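PDB 3MEZ: mannose-specific lectin 3 chain 2 from Crocus vernus, which probably binds mannose as one half of a bulb-type lectin heterodimer, two of which pair into the heterotetramer. Local coordinates for residues N7-S12 with C59-G64; D33-L38 with W48-S53. All coordinates share one frame; numbering follows the deposited sequence.

Contact 1: residues N7-S12 with C59-G64; sequences NVLFSS and CFMRLG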
# COMPACT_ATOMS: atom_id res chain seq x y z
N ASN B 7 8.38 -10.85 0.55
CA ASN B 7 9.59 -10.99 1.33
C ASN B 7 10.43 -9.72 1.55
O ASN B 7 11.37 -9.77 2.26
CB ASN B 7 10.47 -12.09 0.75
CG ASN B 7 10.98 -11.76 -0.63
OD1 ASN B 7 10.29 -11.20 -1.43
ND2 ASN B 7 12.21 -12.14 -0.90
N VAL B 8 10.04 -8.61 0.95
CA VAL B 8 10.78 -7.37 0.98
C VAL B 8 9.88 -6.16 1.15
O VAL B 8 8.88 -6.10 0.53
CB VAL B 8 11.47 -7.17 -0.36
CG1 VAL B 8 12.20 -5.88 -0.41
CG2 VAL B 8 12.36 -8.31 -0.70
N LEU B 9 10.28 -5.20 1.97
CA LEU B 9 9.64 -3.90 2.12
C LEU B 9 10.60 -2.81 1.65
O LEU B 9 11.72 -2.82 2.04
CB LEU B 9 9.27 -3.63 3.58
CG LEU B 9 8.33 -2.48 3.92
CD1 LEU B 9 6.95 -2.86 3.57
CD2 LEU B 9 8.39 -2.04 5.34
N PHE B 10 10.14 -1.90 0.81
CA PHE B 10 10.92 -0.84 0.23
C PHE B 10 10.65 0.47 0.97
O PHE B 10 9.61 0.63 1.53
CB PHE B 10 10.59 -0.68 -1.23
CG PHE B 10 10.78 -1.90 -2.05
CD1 PHE B 10 12.01 -2.20 -2.60
CD2 PHE B 10 9.74 -2.75 -2.29
CE1 PHE B 10 12.18 -3.30 -3.32
CE2 PHE B 10 9.95 -3.86 -3.01
CZ PHE B 10 11.15 -4.12 -3.53
N SER B 11 11.57 1.43 0.91
CA SER B 11 11.39 2.68 1.63
C SER B 11 10.09 3.40 1.17
O SER B 11 9.80 3.40 0.02
CB SER B 11 12.58 3.63 1.41
OG SER B 11 13.79 3.18 1.92
N SER B 12 9.35 3.94 2.12
CA SER B 12 8.05 4.59 1.99
C SER B 12 6.86 3.61 2.16
O SER B 12 5.80 4.02 2.47
CB SER B 12 7.91 5.39 0.69
OG SER B 12 8.63 6.58 0.66
N CYS B 59 -1.45 1.32 15.03
CA CYS B 59 -0.03 1.47 14.74
C CYS B 59 0.37 0.99 13.37
O CYS B 59 -0.23 0.11 12.85
CB CYS B 59 0.83 0.76 15.79
SG CYS B 59 0.61 1.41 17.36
N PHE B 60 1.36 1.64 12.79
CA PHE B 60 1.94 1.25 11.54
C PHE B 60 3.45 1.27 11.58
O PHE B 60 4.03 2.05 12.25
CB PHE B 60 1.40 2.06 10.34
CG PHE B 60 1.81 3.50 10.29
CD1 PHE B 60 1.10 4.44 10.98
CD2 PHE B 60 2.85 3.92 9.52
CE1 PHE B 60 1.42 5.72 10.92
CE2 PHE B 60 3.17 5.21 9.47
CZ PHE B 60 2.44 6.13 10.18
N MET B 61 4.05 0.39 10.80
CA MET B 61 5.46 0.37 10.57
C MET B 61 5.84 0.90 9.18
O MET B 61 5.18 0.66 8.24
CB MET B 61 6.01 -1.03 10.75
CG MET B 61 7.43 -1.03 11.05
SD MET B 61 8.32 -1.23 9.56
CE MET B 61 8.29 -2.97 9.40
N ARG B 62 6.91 1.68 9.15
CA ARG B 62 7.36 2.31 7.95
C ARG B 62 8.87 2.26 7.84
O ARG B 62 9.55 2.57 8.75
CB ARG B 62 6.90 3.77 7.90
CG ARG B 62 7.43 4.58 6.74
CD ARG B 62 6.96 6.04 6.70
NE ARG B 62 7.47 6.84 5.59
CZ ARG B 62 8.65 7.44 5.56
NH1 ARG B 62 9.45 7.35 6.56
NH2 ARG B 62 9.01 8.14 4.54
N LEU B 63 9.34 1.91 6.66
CA LEU B 63 10.74 1.97 6.35
C LEU B 63 11.01 3.29 5.66
O LEU B 63 10.43 3.63 4.67
CB LEU B 63 11.15 0.80 5.45
CG LEU B 63 12.57 0.77 4.89
CD1 LEU B 63 13.56 0.74 5.98
CD2 LEU B 63 12.82 -0.39 3.94
N GLY B 64 11.91 4.04 6.27
CA GLY B 64 12.27 5.35 5.83
C GLY B 64 13.35 5.43 4.78
O GLY B 64 13.88 4.46 4.38
O HOH W 1 5.50 6.56 3.54
O HOH W 2 7.17 8.37 1.87
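Strands 8-10 and 60-63 meet at a steep 74°, their axes 7.6 Å apart at closest, and the backbones join where the first strand runs out: Ser12 N donates to Leu63 O at 2.8 Å, with 173° at the hydrogen. Beside this bond the Ser11 hydroxyl takes the next carbonyl, OG to Gly64 O at 2.8 Å, coming from above the carbonyl plane. Ser11 OG also accepts from the backbone N of Tyr91, so the hydroxyl ties three pieces of chain. The strands belong to two different antiparallel sheets of the bulb-type lectin domain, a beta-prism built of three such sheets, and their apolar side chains fill the corner between them. Leu9 CD2 slides past Leu63, 4.0 Å from its CB, and reaches Met61 CE at 4.2 Å, a methyl brought round by bends at chi2 and chi3. Leu63 CD2 lies 3.3 Å from Leu9 O, while Leu93 and Met15 pack against Leu9. Arg62 runs straight from CG to NE and meets Ser12 through water: one bridges Ser12 O and NE, the other Ser12 OG and NH2, both at the guanidinium edge. NH2 also forms a salt bridge with Asp74 of the second subunit.

Contact 2: residues D33-L38 with W48-S53; sequences DCNLVL and WESGTS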
# COMPACT_ATOMS: atom_id res chain seq x y z
N ASP B 33 -1.84 -5.09 17.73
CA ASP B 33 -1.55 -4.61 19.07
C ASP B 33 -0.33 -3.71 19.20
O ASP B 33 0.07 -3.43 20.28
CB ASP B 33 -1.53 -5.73 20.08
CG ASP B 33 -0.25 -6.53 20.06
OD1 ASP B 33 0.59 -6.31 19.19
OD2 ASP B 33 -0.13 -7.41 20.89
N CYS B 34 0.21 -3.28 18.08
CA CYS B 34 1.34 -2.36 17.98
C CYS B 34 2.72 -2.98 18.16
O CYS B 34 3.67 -2.29 18.18
CB CYS B 34 1.18 -1.15 18.90
SG CYS B 34 2.05 0.33 18.42
N ASN B 35 2.75 -4.30 18.27
CA ASN B 35 3.97 -5.08 18.37
C ASN B 35 4.43 -5.63 17.02
O ASN B 35 3.66 -6.22 16.31
CB ASN B 35 3.80 -6.21 19.40
CG ASN B 35 5.13 -6.72 19.98
OD1 ASN B 35 6.14 -6.11 19.83
ND2 ASN B 35 5.09 -7.85 20.63
N LEU B 36 5.69 -5.43 16.71
CA LEU B 36 6.29 -5.93 15.49
C LEU B 36 7.01 -7.19 15.85
O LEU B 36 7.91 -7.17 16.61
CB LEU B 36 7.32 -4.96 15.00
CG LEU B 36 7.69 -4.75 13.54
CD1 LEU B 36 9.12 -4.50 13.31
CD2 LEU B 36 7.12 -5.73 12.55
N VAL B 37 6.60 -8.29 15.29
CA VAL B 37 7.08 -9.57 15.73
C VAL B 37 7.65 -10.43 14.62
O VAL B 37 7.05 -10.62 13.62
CB VAL B 37 5.98 -10.36 16.45
CG1 VAL B 37 6.49 -11.69 16.95
CG2 VAL B 37 5.42 -9.57 17.57
N LEU B 38 8.82 -10.99 14.84
CA LEU B 38 9.39 -11.90 13.91
C LEU B 38 9.37 -13.32 14.48
O LEU B 38 9.96 -13.59 15.47
CB LEU B 38 10.76 -11.41 13.59
CG LEU B 38 11.78 -12.27 12.91
CD1 LEU B 38 11.16 -13.40 12.25
CD2 LEU B 38 12.57 -11.49 12.00
N TRP B 48 12.29 -12.32 17.47
CA TRP B 48 12.54 -10.94 17.84
C TRP B 48 11.20 -10.24 17.92
O TRP B 48 10.30 -10.62 17.23
CB TRP B 48 13.38 -10.28 16.77
CG TRP B 48 13.72 -8.89 16.98
CD1 TRP B 48 14.83 -8.44 17.57
CD2 TRP B 48 12.99 -7.75 16.56
NE1 TRP B 48 14.84 -7.10 17.57
CE2 TRP B 48 13.72 -6.64 16.95
CE3 TRP B 48 11.79 -7.56 15.91
CZ2 TRP B 48 13.28 -5.36 16.72
CZ3 TRP B 48 11.36 -6.30 15.68
CH2 TRP B 48 12.09 -5.22 16.08
N GLU B 49 11.12 -9.23 18.76
CA GLU B 49 9.96 -8.39 18.85
C GLU B 49 10.33 -6.97 19.26
O GLU B 49 11.31 -6.75 19.90
CB GLU B 49 8.93 -8.99 19.78
CG GLU B 49 9.25 -8.88 21.20
CD GLU B 49 8.20 -9.46 22.07
OE1 GLU B 49 7.17 -8.86 22.22
OE2 GLU B 49 8.41 -10.54 22.61
N SER B 50 9.54 -6.00 18.86
CA SER B 50 9.75 -4.66 19.31
C SER B 50 9.36 -4.50 20.77
O SER B 50 9.79 -3.61 21.41
CB SER B 50 9.01 -3.66 18.43
OG SER B 50 7.67 -3.89 18.47
N GLY B 51 8.57 -5.41 21.28
CA GLY B 51 8.00 -5.29 22.60
C GLY B 51 7.18 -4.05 22.83
O GLY B 51 7.32 -3.41 23.82
N THR B 52 6.33 -3.71 21.88
CA THR B 52 5.51 -2.53 21.95
C THR B 52 4.05 -2.85 21.97
O THR B 52 3.27 -2.06 21.60
CB THR B 52 5.81 -1.55 20.83
OG1 THR B 52 5.74 -2.22 19.60
CG2 THR B 52 7.16 -0.95 21.00
N SER B 53 3.71 -4.03 22.42
CA SER B 53 2.33 -4.44 22.53
C SER B 53 1.56 -3.55 23.47
O SER B 53 2.03 -3.21 24.51
CB SER B 53 2.32 -5.85 23.05
OG SER B 53 1.10 -6.21 23.54
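Residues 33-38 and 48-53 form the open end of the antiparallel hairpin of strands 36-40 and 45-49, at the margin of one four-stranded sheet of the bulb-type lectin fold. Backbone bonds come first. Leu38 and Trp48 are the hydrogen-bonded pair, Leu38 N to Trp48 O at 2.8 Å and a weak return bond from Trp48 N; Val37 faces Glu49 as a non-hydrogen-bonded pair, and Ser50 N then donates to Leu36 O.

Apolar contact centres on Leu36 and Trp48. Leu36 CD1 touches the six-membered ring of Trp48, 3.7 Å from CZ3, and the indole packs edge-to-face with Trp105 of the chain 1 subunit. On the other face of the sheet, Val37 CG2 lies beside Glu49 CB.

Past the strands, side chains take over the polar links. With CG anti to the backbone N (chi1 -157°), Asn35 sends its amide across to the 48-53 turn: ND2 donates to Glu49 OE1 at 2.8 Å, the oxygen lying almost in the amide plane, and OD1 accepts Thr52 N at 3.2 Å from above that plane. Asp33 OD1 closes an Asx turn onto Asn35 N, and its OD2 receives Ser53 OG at 3.2 Å, steeply above the carboxylate. Thr52 OG1 donates to Cys34 O in a short bond of 2.5 Å, the hydroxyl tilted 29° from the carbonyl plane.

In the fold
Contact 1 lies near the centre of the chain, and every residue that touches there is buried; contact 2 sits further out, with Gly51 and Ser53 exposed. The first joins strands of two different sheets, so it has a single backbone bond, leucine and methionine packing, and water bridges between a serine and an arginine whose guanidinium also meets the second subunit. In the second, neighbouring strands of one sheet share regular backbone bonds, and polar side chains continue the pairing beyond their ends. The two are tied covalently by the Cys34-Cys59 disulfide, and Met61 CE packs on Leu36 CD1. Both also reach the chain 1 partner, 7-12 through Asn7 and Phe10, 48-53 through Trp48.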